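Local coordinates for mandelate racemase/muconate lactonizing protein (Thermobispora bispora, PDB 3VC5) that probably dehydrates D-glucarate to 5-dehydro-4-deoxy-D-glucarate with the help of a magnesium ion, as a member of the enolase superfamily, at residues Ser165-Tyr170 against Ser207-Gly212; Pro235-Pro240 against Leu260-Asp265; Gly191-Ala196 against Ile224-Asp229. All coordinates share one frame; numbering follows the deposited sequence.

Interaction 1: Ser165-Tyr170 against Ser207-Gly212; sequences SAYLFY and SIKLKG. With PO4 (phosphate ion), chain B.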
ATOM      1  N   SER A 165       5.405   7.548  22.978  1.00 22.09           N
ATOM      2  CA  SER A 165       5.863   6.957  24.238  1.00 22.80           C
ATOM      3  C   SER A 165       7.008   7.761  24.849  1.00 23.81           C
ATOM      4  O   SER A 165       7.721   8.517  24.160  1.00 25.68           O
ATOM      5  CB  SER A 165       6.332   5.509  24.003  1.00 26.03           C
ATOM      6  OG  SER A 165       7.424   5.501  23.093  1.00 30.23           O
ATOM      7  N   ALA A 166       7.177   7.590  26.158  1.00 24.76           N
ATOM      8  CA  ALA A 166       8.351   8.051  26.866  1.00 24.05           C
ATOM      9  C   ALA A 166       9.460   7.026  26.636  1.00 23.99           C
ATOM     10  O   ALA A 166       9.329   5.872  27.072  1.00 27.69           O
ATOM     11  CB  ALA A 166       8.038   8.142  28.372  1.00 27.54           C
ATOM     12  N   TYR A 167      10.533   7.448  25.974  1.00 23.86           N
ATOM     13  CA  TYR A 167      11.628   6.543  25.587  1.00 21.73           C
ATOM     14  C   TYR A 167      12.694   6.618  26.683  1.00 24.00           C
ATOM     15  O   TYR A 167      13.534   7.507  26.695  1.00 25.47           O
ATOM     16  CB  TYR A 167      12.228   6.935  24.237  1.00 21.97           C
ATOM     17  CG  TYR A 167      12.808   5.759  23.457  1.00 22.82           C
ATOM     18  CD1 TYR A 167      13.358   4.650  24.103  1.00 23.56           C
ATOM     19  CD2 TYR A 167      12.838   5.793  22.058  1.00 21.64           C
ATOM     20  CE1 TYR A 167      13.873   3.576  23.374  1.00 22.67           C
ATOM     21  CE2 TYR A 167      13.354   4.706  21.313  1.00 22.59           C
ATOM     22  CZ  TYR A 167      13.882   3.622  21.971  1.00 22.05           C
ATOM     23  OH  TYR A 167      14.377   2.508  21.261  1.00 22.30           O
ATOM     24  N   LEU A 168      12.604   5.706  27.644  1.00 23.38           N
ATOM     25  CA  LEU A 168      13.524   5.699  28.767  1.00 25.43           C
ATOM     26  C   LEU A 168      14.779   4.887  28.447  1.00 23.56           C
ATOM     27  O   LEU A 168      14.730   3.811  27.772  1.00 24.36           O
ATOM     28  CB  LEU A 168      12.846   5.119  30.011  1.00 25.37           C
ATOM     29  CG  LEU A 168      11.450   5.632  30.392  1.00 25.63           C
ATOM     30  CD1 LEU A 168      10.952   4.981  31.701  1.00 28.43           C
ATOM     31  CD2 LEU A 168      11.455   7.175  30.537  1.00 27.40           C
ATOM     32  N   PHE A 169      15.887   5.367  28.997  1.00 26.18           N
ATOM     33  CA  PHE A 169      17.174   4.721  28.857  1.00 25.56           C
ATOM     34  C   PHE A 169      17.885   4.713  30.182  1.00 27.49           C
ATOM     35  O   PHE A 169      17.857   5.713  30.905  1.00 28.87           O
ATOM     36  CB  PHE A 169      18.090   5.520  27.935  1.00 25.68           C
ATOM     37  CG  PHE A 169      17.720   5.453  26.465  1.00 23.68           C
ATOM     38  CD1 PHE A 169      16.704   6.245  25.945  1.00 25.01           C
ATOM     39  CD2 PHE A 169      18.421   4.613  25.604  1.00 22.99           C
ATOM     40  CE1 PHE A 169      16.379   6.204  24.565  1.00 24.88           C
ATOM     41  CE2 PHE A 169      18.096   4.546  24.218  1.00 26.56           C
ATOM     42  CZ  PHE A 169      17.080   5.327  23.708  1.00 25.98           C
ATOM     43  N   TYR A 170      18.601   3.632  30.458  1.00 27.04           N
ATOM     44  CA  TYR A 170      19.673   3.718  31.434  1.00 27.35           C
ATOM     45  C   TYR A 170      20.722   4.671  30.868  1.00 26.66           C
ATOM     46  O   TYR A 170      20.960   4.695  29.658  1.00 27.66           O
ATOM     47  CB  TYR A 170      20.280   2.346  31.701  1.00 28.25           C
ATOM     48  CG  TYR A 170      19.328   1.358  32.311  1.00 28.60           C
ATOM     49  CD1 TYR A 170      19.034   1.395  33.682  1.00 28.17           C
ATOM     50  CD2 TYR A 170      18.766   0.344  31.546  1.00 27.50           C
ATOM     51  CE1 TYR A 170      18.181   0.474  34.250  1.00 32.37           C
ATOM     52  CE2 TYR A 170      17.918  -0.596  32.114  1.00 30.80           C
ATOM     53  CZ  TYR A 170      17.633  -0.528  33.473  1.00 28.18           C
ATOM     54  OH  TYR A 170      16.793  -1.461  34.047  1.00 31.68           O
ATOM     55  N   SER A 207       2.360   6.301  27.457  1.00 30.25           N
ATOM     56  CA  SER A 207       2.934   4.982  27.203  1.00 29.63           C
ATOM     57  C   SER A 207       4.410   5.131  27.561  1.00 29.34           C
ATOM     58  O   SER A 207       4.979   6.233  27.440  1.00 28.49           O
ATOM     59  CB  SER A 207       2.839   4.600  25.704  1.00 30.29           C
ATOM     60  OG  SER A 207       1.570   4.093  25.365  1.00 40.64           O
ATOM     61  N   ILE A 208       5.031   4.036  27.989  1.00 29.00           N
ATOM     62  CA  ILE A 208       6.430   4.035  28.432  1.00 24.38           C
ATOM     63  C   ILE A 208       7.192   2.887  27.792  1.00 24.79           C
ATOM     64  O   ILE A 208       6.683   1.765  27.756  1.00 28.02           O
ATOM     65  CB  ILE A 208       6.509   3.875  29.964  1.00 26.39           C
ATOM     66  CG1 ILE A 208       5.863   5.085  30.664  1.00 29.54           C
ATOM     67  CG2 ILE A 208       7.946   3.729  30.406  1.00 29.96           C
ATOM     68  CD1 ILE A 208       5.698   4.852  32.182  1.00 31.50           C
ATOM     69  N   LYS A 209       8.403   3.175  27.312  1.00 23.98           N
ATOM     70  CA  LYS A 209       9.301   2.168  26.773  1.00 24.04           C
ATOM     71  C   LYS A 209      10.604   2.231  27.548  1.00 28.19           C
ATOM     72  O   LYS A 209      11.108   3.312  27.839  1.00 29.29           O
ATOM     73  CB  LYS A 209       9.588   2.469  25.303  1.00 29.90           C
ATOM     74  CG  LYS A 209      10.558   1.537  24.651  1.00 28.87           C
ATOM     75  CD  LYS A 209      10.750   1.926  23.202  1.00 24.55           C
ATOM     76  CE  LYS A 209      11.514   0.783  22.534  1.00 26.26           C
ATOM     77  NZ  LYS A 209      11.781   1.003  21.139  1.00 26.16           N
ATOM     78  N   LEU A 210      11.158   1.075  27.889  1.00 25.66           N
ATOM     79  CA  LEU A 210      12.480   1.030  28.484  1.00 23.81           C
ATOM     80  C   LEU A 210      13.437   0.368  27.539  1.00 24.06           C
ATOM     81  O   LEU A 210      13.211  -0.797  27.132  1.00 26.58           O
ATOM     82  CB  LEU A 210      12.456   0.244  29.806  1.00 26.00           C
ATOM     83  CG  LEU A 210      13.805   0.049  30.531  1.00 27.19           C
ATOM     84  CD1 LEU A 210      14.517   1.382  30.830  1.00 28.36           C
ATOM     85  CD2 LEU A 210      13.648  -0.768  31.823  1.00 28.33           C
ATOM     86  N   LYS A 211      14.523   1.077  27.214  1.00 24.49           N
ATOM     87  CA  LYS A 211      15.634   0.491  26.464  1.00 23.03           C
ATOM     88  C   LYS A 211      16.402  -0.443  27.382  1.00 24.76           C
ATOM     89  O   LYS A 211      16.953   0.006  28.385  1.00 26.74           O
ATOM     90  CB  LYS A 211      16.589   1.602  25.984  1.00 25.57           C
ATOM     91  CG  LYS A 211      17.677   1.124  25.045  1.00 28.52           C
ATOM     92  CD  LYS A 211      17.026   0.604  23.744  1.00 28.39           C
ATOM     93  CE  LYS A 211      17.476   1.322  22.544  1.00 27.53           C
ATOM     94  NZ  LYS A 211      16.761   0.726  21.348  1.00 23.73           N
ATOM     95  N   GLY A 212      16.477  -1.729  27.015  1.00 25.41           N
ATOM     96  CA  GLY A 212      17.214  -2.709  27.830  1.00 26.71           C
ATOM     97  C   GLY A 212      18.454  -3.279  27.131  1.00 26.92           C
ATOM     98  O   GLY A 212      19.042  -2.629  26.236  1.00 28.30           O
TER
HETATM   99  P   PO4 B 501      18.944   3.605  19.735  1.00 24.80           P
HETATM  100  O1  PO4 B 501      19.905   3.221  20.793  1.00 26.27           O
HETATM  101  O2  PO4 B 501      18.709   5.087  19.932  1.00 27.55           O
HETATM  102  O3  PO4 B 501      19.501   3.374  18.393  1.00 29.31           O
HETATM  103  O4  PO4 B 501      17.739   2.833  19.918  1.00 29.00           O
HETATM  104  O   HOH W   1      19.049   1.799  28.460  1.00 26.92           O
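Tyr167 stands between the two lysines of the neighbouring strand, and both ammonium groups donate to its hydroxyl: Lys209 NZ and Lys211 NZ each lie 3.0 Å from Tyr167 OH. The lysines get there differently. Lys209 is extended throughout and runs beside the tyrosine in the same direction, its CD resting over one ring face, 3.8 Å from the centroid of Tyr167, while CZ of Phe169 lies over the other. Lys211 bends at chi2 (64°) and again at chi3, which carries its amine round to the ring edge, near the plane; on the way its CB packs over a face of Phe169. From there Lys211 NZ also reaches O4 of the phosphate at 2.7 Å, an ion probably picked up from the crystallisation liquor. The strands in 165-170 and 207-212 are parallel neighbours in the modified TIM barrel, (beta/alpha)7beta, of the enolase superfamily, joined by a beta-alpha-beta crossover through helix 189-203, and Lys209-Leu210-Lys211 forms the Lys-X-Lys motif of the mandelate racemase group; Lys211 is one of two predicted proton acceptors. Beyond the tyrosine, Lys209 NZ is salt-bridged to Glu264 and Asp365, Lys211 NZ to Asp239. Backbone bonds keep the middle close, such as Leu168 N to Lys209 O at 2.8 Å. On the opposite sheet face Leu168 CD1 meets Ile208 CG2 at 3.5 Å, under helices 189-203 and 217-230. Packing is looser at the C-terminal end: the strands part after Phe169, water bridges Tyr170 N and Lys211 O, and the Tyr170 ring has CD2 3.7 Å from Lys211 O and Leu210 CD1 more distant.

Interaction 2: Pro235-Pro240 against Leu260-Asp265; sequences PLRLDP and LEYLED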
ATOM      1  N   PRO A 235       0.620   1.726  29.289  1.00 31.84           N
ATOM      2  CA  PRO A 235       1.233   0.583  28.620  1.00 32.47           C
ATOM      3  C   PRO A 235       2.756   0.654  28.729  1.00 31.82           C
ATOM      4  O   PRO A 235       3.334   1.749  28.635  1.00 34.58           O
ATOM      5  CB  PRO A 235       0.777   0.745  27.164  1.00 31.68           C
ATOM      6  CG  PRO A 235      -0.511   1.540  27.260  1.00 31.65           C
ATOM      7  CD  PRO A 235      -0.306   2.468  28.415  1.00 31.46           C
ATOM      8  N   LEU A 236       3.396  -0.502  28.914  1.00 28.54           N
ATOM      9  CA  LEU A 236       4.847  -0.584  29.097  1.00 27.07           C
ATOM     10  C   LEU A 236       5.476  -1.476  28.056  1.00 28.80           C
ATOM     11  O   LEU A 236       4.898  -2.506  27.707  1.00 30.52           O
ATOM     12  CB  LEU A 236       5.189  -1.172  30.470  1.00 28.27           C
ATOM     13  CG  LEU A 236       4.649  -0.440  31.696  1.00 33.72           C
ATOM     14  CD1 LEU A 236       5.126  -1.131  32.967  1.00 36.80           C
ATOM     15  CD2 LEU A 236       5.068   1.010  31.688  1.00 39.88           C
ATOM     16  N   ARG A 237       6.661  -1.096  27.566  1.00 26.48           N
ATOM     17  CA  ARG A 237       7.394  -1.934  26.603  1.00 25.01           C
ATOM     18  C   ARG A 237       8.807  -2.080  27.104  1.00 23.43           C
ATOM     19  O   ARG A 237       9.300  -1.194  27.772  1.00 26.41           O
ATOM     20  CB  ARG A 237       7.454  -1.238  25.232  1.00 25.84           C
ATOM     21  CG  ARG A 237       6.102  -0.801  24.676  1.00 30.43           C
ATOM     22  CD  ARG A 237       6.276   0.460  23.781  1.00 30.61           C
ATOM     23  NE  ARG A 237       5.027   0.791  23.146  1.00 31.82           N
ATOM     24  CZ  ARG A 237       4.873   1.703  22.197  1.00 33.71           C
ATOM     25  NH1 ARG A 237       3.661   1.868  21.673  1.00 29.41           N
ATOM     26  NH2 ARG A 237       5.909   2.456  21.788  1.00 32.71           N
ATOM     27  N   LEU A 238       9.467  -3.189  26.755  1.00 26.73           N
ATOM     28  CA  LEU A 238      10.860  -3.411  27.110  1.00 26.11           C
ATOM     29  C   LEU A 238      11.587  -3.839  25.848  1.00 24.54           C
ATOM     30  O   LEU A 238      11.088  -4.715  25.128  1.00 25.83           O
ATOM     31  CB  LEU A 238      10.984  -4.501  28.182  1.00 26.05           C
ATOM     32  CG  LEU A 238      12.405  -4.931  28.606  1.00 26.69           C
ATOM     33  CD1 LEU A 238      13.225  -3.770  29.156  1.00 30.29           C
ATOM     34  CD2 LEU A 238      12.327  -6.067  29.644  1.00 30.64           C
ATOM     35  N   ASP A 239      12.758  -3.238  25.590  1.00 25.40           N
ATOM     36  CA  ASP A 239      13.455  -3.402  24.308  1.00 23.89           C
ATOM     37  C   ASP A 239      14.944  -3.755  24.499  1.00 25.62           C
ATOM     38  O   ASP A 239      15.790  -2.868  24.539  1.00 24.91           O
ATOM     39  CB  ASP A 239      13.321  -2.094  23.503  1.00 23.32           C
ATOM     40  CG  ASP A 239      14.044  -2.147  22.179  1.00 25.36           C
ATOM     41  OD1 ASP A 239      14.398  -3.258  21.697  1.00 24.75           O
ATOM     42  OD2 ASP A 239      14.262  -1.055  21.614  1.00 26.06           O
ATOM     43  N   PRO A 240      15.273  -5.061  24.599  1.00 27.48           N
ATOM     44  CA  PRO A 240      16.674  -5.440  24.782  1.00 28.02           C
ATOM     45  C   PRO A 240      17.544  -5.487  23.500  1.00 24.75           C
ATOM     46  O   PRO A 240      18.717  -5.849  23.585  1.00 25.16           O
ATOM     47  CB  PRO A 240      16.592  -6.842  25.422  1.00 29.27           C
ATOM     48  CG  PRO A 240      15.163  -7.070  25.743  1.00 33.32           C
ATOM     49  CD  PRO A 240      14.362  -6.194  24.847  1.00 28.07           C
ATOM     50  N   LEU A 260       3.463  -6.140  30.087  1.00 37.73           N
ATOM     51  CA  LEU A 260       3.943  -5.473  28.846  1.00 32.93           C
ATOM     52  C   LEU A 260       2.890  -5.383  27.725  1.00 32.95           C
ATOM     53  O   LEU A 260       2.182  -6.357  27.447  1.00 38.44           O
ATOM     54  CB  LEU A 260       5.193  -6.196  28.303  1.00 31.80           C
ATOM     55  CG  LEU A 260       6.445  -6.225  29.189  1.00 31.01           C
ATOM     56  CD1 LEU A 260       7.528  -7.090  28.556  1.00 32.66           C
ATOM     57  CD2 LEU A 260       6.994  -4.816  29.524  1.00 31.74           C
ATOM     58  N   GLU A 261       2.801  -4.218  27.087  1.00 31.63           N
ATOM     59  CA  GLU A 261       2.056  -4.029  25.840  1.00 32.07           C
ATOM     60  C   GLU A 261       2.677  -4.982  24.804  1.00 32.36           C
ATOM     61  O   GLU A 261       1.969  -5.659  24.048  1.00 35.35           O
ATOM     62  CB  GLU A 261       2.177  -2.564  25.375  1.00 35.02           C
ATOM     63  CG  GLU A 261       1.454  -2.234  24.078  1.00 34.84           C
ATOM     64  CD  GLU A 261       1.680  -0.798  23.623  1.00 37.00           C
ATOM     65  OE1 GLU A 261       2.656  -0.155  24.086  1.00 38.32           O
ATOM     66  OE2 GLU A 261       0.870  -0.299  22.796  1.00 47.56           O
ATOM     67  N   TYR A 262       4.012  -5.017  24.777  1.00 28.05           N
ATOM     68  CA  TYR A 262       4.769  -5.945  23.931  1.00 24.98           C
ATOM     69  C   TYR A 262       6.223  -6.052  24.398  1.00 25.53           C
ATOM     70  O   TYR A 262       6.731  -5.156  25.106  1.00 28.36           O
ATOM     71  CB  TYR A 262       4.660  -5.605  22.421  1.00 26.92           C
ATOM     72  CG  TYR A 262       5.039  -4.216  21.931  1.00 27.83           C
ATOM     73  CD1 TYR A 262       4.054  -3.358  21.409  1.00 30.12           C
ATOM     74  CD2 TYR A 262       6.373  -3.767  21.930  1.00 26.70           C
ATOM     75  CE1 TYR A 262       4.378  -2.118  20.917  1.00 30.88           C
ATOM     76  CE2 TYR A 262       6.705  -2.484  21.442  1.00 27.64           C
ATOM     77  CZ  TYR A 262       5.692  -1.682  20.924  1.00 29.77           C
ATOM     78  OH  TYR A 262       5.961  -0.425  20.417  1.00 29.44           O
ATOM     79  N   LEU A 263       6.879  -7.156  24.035  1.00 26.65           N
ATOM     80  CA  LEU A 263       8.290  -7.363  24.346  1.00 25.04           C
ATOM     81  C   LEU A 263       9.034  -7.208  23.004  1.00 24.91           C
ATOM     82  O   LEU A 263       8.813  -7.969  22.072  1.00 25.33           O
ATOM     83  CB  LEU A 263       8.507  -8.761  24.975  1.00 28.06           C
ATOM     84  CG  LEU A 263       9.942  -9.215  25.260  1.00 28.13           C
ATOM     85  CD1 LEU A 263      10.663  -8.200  26.182  1.00 32.61           C
ATOM     86  CD2 LEU A 263       9.973 -10.651  25.867  1.00 28.99           C
ATOM     87  N   GLU A 264       9.918  -6.228  22.915  1.00 23.80           N
ATOM     88  CA  GLU A 264      10.491  -5.820  21.635  1.00 21.52           C
ATOM     89  C   GLU A 264      11.886  -6.414  21.461  1.00 22.73           C
ATOM     90  O   GLU A 264      12.767  -6.186  22.292  1.00 25.25           O
ATOM     91  CB  GLU A 264      10.583  -4.292  21.646  1.00 23.64           C
ATOM     92  CG  GLU A 264      11.021  -3.676  20.365  1.00 26.22           C
ATOM     93  CD  GLU A 264      10.948  -2.161  20.452  1.00 29.39           C
ATOM     94  OE1 GLU A 264       9.993  -1.649  21.055  1.00 30.70           O
ATOM     95  OE2 GLU A 264      11.834  -1.491  19.916  1.00 31.30           O
ATOM     96  N   ASP A 265      12.085  -7.212  20.405  1.00 23.59           N
ATOM     97  CA  ASP A 265      13.420  -7.773  20.117  1.00 23.13           C
ATOM     98  C   ASP A 265      14.157  -8.370  21.308  1.00 22.56           C
ATOM     99  O   ASP A 265      15.285  -7.984  21.615  1.00 23.95           O
ATOM    100  CB  ASP A 265      14.291  -6.705  19.457  1.00 21.93           C
ATOM    101  CG  ASP A 265      13.843  -6.446  18.031  1.00 23.23           C
ATOM    102  OD1 ASP A 265      13.596  -7.466  17.309  1.00 22.13           O
ATOM    103  OD2 ASP A 265      13.688  -5.263  17.654  1.00 22.68           O
TER
HETATM  104  O   HOH W   2      14.226  -3.098  19.077  1.00 25.55           O
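The guanidinium of Arg237 has the hydroxyl of Tyr262 over the centre of one face, Arg237 CZ to Tyr262 OH 3.0 Å, and the carboxylate of Glu261 at its edge. That hydroxyl makes no hydrogen bond to the arginine; it pairs with Ser336. At the edge, Arg237 NE donates almost straight (165°) to Glu261 OE1 at 2.7 Å, entering from above the carboxylate plane, and NH1 adds a weak second bond to the same oxygen. The Tyr262 ring, 21° from the guanidinium plane, takes Arg237 CG over one face, with Glu264 OE1 in plane at its edge. With a leucine in place of Arg237, the Glu261 carboxylate would probably lose its salt bridge, keeping His362 at OE2, and Asp365, salt-bridged to NH2, would be left with Lys209 as its charged partner.

Farther along, Asp239 OD2 and Glu264 OE2 are only 3.0 Å apart. Both residues are magnesium ligands, although no metal is bound in this chain; Lys211 and Lys209 form salt bridges to them and probably offset the crowded charge. Water sits 2.6 Å from Asp239 OD1 and equally near Asp265 OD2. Midway the strands spread, and buried Leu238 N and Tyr262 O find no partner.

In the barrel, these parallel strands, linked through helix 246-255, lie between strands 208-211 and 284-286, with Leu236 and Leu260 packed against Ile224 of helix 217-230.

Interaction 3: Gly191-Ala196 against Ile224-Asp229; sequences GIVAQA and IQALRD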
ATOM      1  N   GLY A 191      16.163   5.137  39.613  1.00 34.96           N
ATOM      2  CA  GLY A 191      16.630   6.120  38.650  1.00 31.52           C
ATOM      3  C   GLY A 191      15.770   6.157  37.393  1.00 31.68           C
ATOM      4  O   GLY A 191      15.503   7.216  36.864  1.00 33.01           O
ATOM      5  N   ILE A 192      15.344   4.991  36.909  1.00 30.27           N
ATOM      6  CA  ILE A 192      14.458   4.894  35.753  1.00 30.03           C
ATOM      7  C   ILE A 192      13.067   5.463  36.057  1.00 31.41           C
ATOM      8  O   ILE A 192      12.488   6.207  35.248  1.00 30.68           O
ATOM      9  CB  ILE A 192      14.383   3.419  35.251  1.00 30.95           C
ATOM     10  CG1 ILE A 192      15.722   3.017  34.595  1.00 27.32           C
ATOM     11  CG2 ILE A 192      13.155   3.166  34.348  1.00 31.51           C
ATOM     12  CD1 ILE A 192      16.023   3.715  33.269  1.00 26.88           C
ATOM     13  N   VAL A 193      12.527   5.140  37.229  1.00 32.06           N
ATOM     14  CA  VAL A 193      11.262   5.729  37.619  1.00 31.49           C
ATOM     15  C   VAL A 193      11.400   7.260  37.708  1.00 32.69           C
ATOM     16  O   VAL A 193      10.499   7.976  37.283  1.00 33.05           O
ATOM     17  CB  VAL A 193      10.721   5.134  38.947  1.00 34.16           C
ATOM     18  CG1 VAL A 193       9.511   5.929  39.441  1.00 36.18           C
ATOM     19  CG2 VAL A 193      10.325   3.683  38.750  1.00 35.15           C
ATOM     20  N   ALA A 194      12.506   7.766  38.246  1.00 33.69           N
ATOM     21  CA  ALA A 194      12.658   9.222  38.356  1.00 32.68           C
ATOM     22  C   ALA A 194      12.706   9.857  36.962  1.00 31.91           C
ATOM     23  O   ALA A 194      12.118  10.926  36.732  1.00 30.59           O
ATOM     24  CB  ALA A 194      13.900   9.588  39.150  1.00 33.99           C
ATOM     25  N   GLN A 195      13.416   9.195  36.042  1.00 30.69           N
ATOM     26  CA  GLN A 195      13.516   9.674  34.668  1.00 27.67           C
ATOM     27  C   GLN A 195      12.128   9.713  34.008  1.00 29.84           C
ATOM     28  O   GLN A 195      11.779  10.676  33.307  1.00 30.23           O
ATOM     29  CB  GLN A 195      14.465   8.775  33.871  1.00 26.79           C
ATOM     30  CG  GLN A 195      14.782   9.264  32.449  1.00 26.85           C
ATOM     31  CD  GLN A 195      15.604   8.225  31.729  1.00 25.36           C
ATOM     32  OE1 GLN A 195      16.792   8.026  32.031  1.00 29.67           O
ATOM     33  NE2 GLN A 195      14.974   7.516  30.830  1.00 25.18           N
ATOM     34  N   ALA A 196      11.351   8.652  34.211  1.00 28.77           N
ATOM     35  CA  ALA A 196       9.963   8.607  33.759  1.00 28.42           C
ATOM     36  C   ALA A 196       9.140   9.806  34.286  1.00 32.68           C
ATOM     37  O   ALA A 196       8.389  10.432  33.527  1.00 29.80           O
ATOM     38  CB  ALA A 196       9.310   7.299  34.188  1.00 32.32           C
ATOM     39  N   ILE A 224      10.997  -2.457  35.058  1.00 31.12           N
ATOM     40  CA  ILE A 224       9.655  -2.529  34.475  1.00 30.81           C
ATOM     41  C   ILE A 224       8.583  -2.641  35.563  1.00 32.43           C
ATOM     42  O   ILE A 224       7.561  -1.952  35.522  1.00 34.68           O
ATOM     43  CB  ILE A 224       9.523  -3.717  33.488  1.00 30.38           C
ATOM     44  CG1 ILE A 224      10.262  -3.405  32.182  1.00 29.65           C
ATOM     45  CG2 ILE A 224       8.052  -4.029  33.219  1.00 32.33           C
ATOM     46  CD1 ILE A 224       9.698  -2.199  31.411  1.00 30.28           C
ATOM     47  N   GLN A 225       8.807  -3.500  36.549  1.00 33.75           N
ATOM     48  CA  GLN A 225       7.838  -3.621  37.623  1.00 36.81           C
ATOM     49  C   GLN A 225       7.684  -2.335  38.428  1.00 34.89           C
ATOM     50  O   GLN A 225       6.580  -1.977  38.853  1.00 38.83           O
ATOM     51  CB  GLN A 225       8.230  -4.778  38.539  1.00 39.06           C
ATOM     52  CG  GLN A 225       7.790  -6.113  38.013  1.00 49.28           C
ATOM     53  CD  GLN A 225       6.288  -6.309  38.177  1.00 71.87           C
ATOM     54  OE1 GLN A 225       5.725  -7.287  37.686  1.00 77.73           O
ATOM     55  NE2 GLN A 225       5.635  -5.373  38.872  1.00 75.61           N
ATOM     56  N   ALA A 226       8.795  -1.652  38.653  1.00 34.27           N
ATOM     57  CA  ALA A 226       8.761  -0.380  39.363  1.00 35.31           C
ATOM     58  C   ALA A 226       7.992   0.671  38.576  1.00 38.19           C
ATOM     59  O   ALA A 226       7.325   1.538  39.169  1.00 40.40           O
ATOM     60  CB  ALA A 226      10.181   0.107  39.643  1.00 38.22           C
ATOM     61  N   LEU A 227       8.124   0.633  37.247  1.00 36.78           N
ATOM     62  CA  LEU A 227       7.386   1.550  36.390  1.00 33.56           C
ATOM     63  C   LEU A 227       5.890   1.248  36.457  1.00 33.59           C
ATOM     64  O   LEU A 227       5.064   2.169  36.542  1.00 36.41           O
ATOM     65  CB  LEU A 227       7.901   1.502  34.937  1.00 31.80           C
ATOM     66  CG  LEU A 227       9.309   2.070  34.707  1.00 33.49           C
ATOM     67  CD1 LEU A 227       9.883   1.645  33.361  1.00 33.53           C
ATOM     68  CD2 LEU A 227       9.291   3.614  34.842  1.00 32.00           C
ATOM     69  N   ARG A 228       5.536  -0.019  36.450  1.00 36.02           N
ATOM     70  CA  ARG A 228       4.147  -0.425  36.575  1.00 40.06           C
ATOM     71  C   ARG A 228       3.516   0.048  37.875  1.00 40.25           C
ATOM     72  O   ARG A 228       2.392   0.448  37.891  1.00 44.39           O
ATOM     73  CB  ARG A 228       4.015  -1.929  36.471  1.00 40.03           C
ATOM     74  CG  ARG A 228       2.648  -2.458  36.706  1.00 45.43           C
ATOM     75  CD  ARG A 228       1.612  -1.660  36.012  1.00 53.84           C
ATOM     76  NE  ARG A 228       1.434  -2.084  34.630  1.00 64.45           N
ATOM     77  CZ  ARG A 228       1.475  -1.264  33.588  1.00 68.09           C
ATOM     78  NH1 ARG A 228       1.699   0.032  33.749  1.00 63.60           N
ATOM     79  NH2 ARG A 228       1.295  -1.745  32.385  1.00 55.73           N
ATOM     80  N   ASP A 229       4.269  -0.002  38.943  1.00 40.46           N
ATOM     81  CA  ASP A 229       3.731   0.410  40.241  1.00 43.70           C
ATOM     82  C   ASP A 229       3.617   1.920  40.333  1.00 45.44           C
ATOM     83  O   ASP A 229       2.683   2.429  40.933  1.00 48.30           O
ATOM     84  CB  ASP A 229       4.613  -0.083  41.377  1.00 46.43           C
ATOM     85  CG  ASP A 229       4.651  -1.592  41.472  1.00 49.99           C
ATOM     86  OD1 ASP A 229       3.719  -2.271  40.971  1.00 56.84           O
ATOM     87  OD2 ASP A 229       5.623  -2.092  42.058  1.00 51.02           O
TER
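The two helical segments approach to 9.3 Å between axes and cross at -43°, and Val193 CA and Leu227 CA are the nearest pair of CA atoms, 5.8 Å apart. Leu227 carries most of the contact. Its CG stands anti to its own carbonyl carbon (chi1 -69°), and the two methyls at its end come up against the first helix: CD1 touches Ile192 CG2 at 3.7 Å, and CD2 lies at the same distance from Ala196 CB, so the leucine meets residues one turn apart, with Val193 CG2 alongside at 4.0 Å from CD2. These are consecutive helices on the outer layer of the modified TIM barrel: helix 189-203 leads into strand 208-211 and helix 217-230 follows it. Ile192 meets Leu227 with its CG2 branch, which also rests on Leu168; CG1 and CD1 lead inward to Tyr170 and Leu210. Leu227 likewise rests on Leu168 and Ile208, which places the inner half of this interface directly on the sheet. Towards the outside the two partly exposed residues Val193 and Ala226 meet, Val193 CG2 lying 3.7 Å from Ala226 CB.

How the interactions relate
Interactions 1 and 2, centres 9 Å apart, share one sheet, since strands 208-211 and 236-239 are neighbours in it. At their C-terminal ends they build the active site together: the salt bridges of Lys209 to Glu264 (Lys209 NZ to Glu264 OE2, 2.8 Å) and of Lys211 to Asp239 join the two contacts, and Gly212 N probably bonds Asp239 O. The side chain of Asp239 is about 5 Å from the bound phosphate. Interaction 3 belongs to the helical layer behind, 10 Å from interaction 1 and 14 Å from interaction 2 between centres. It meets interaction 2 where Leu236 CD1 packs 3.6 Å from Ile224 O; Leu227 stays about 11 Å from Asp239 between nearest side-chain atoms.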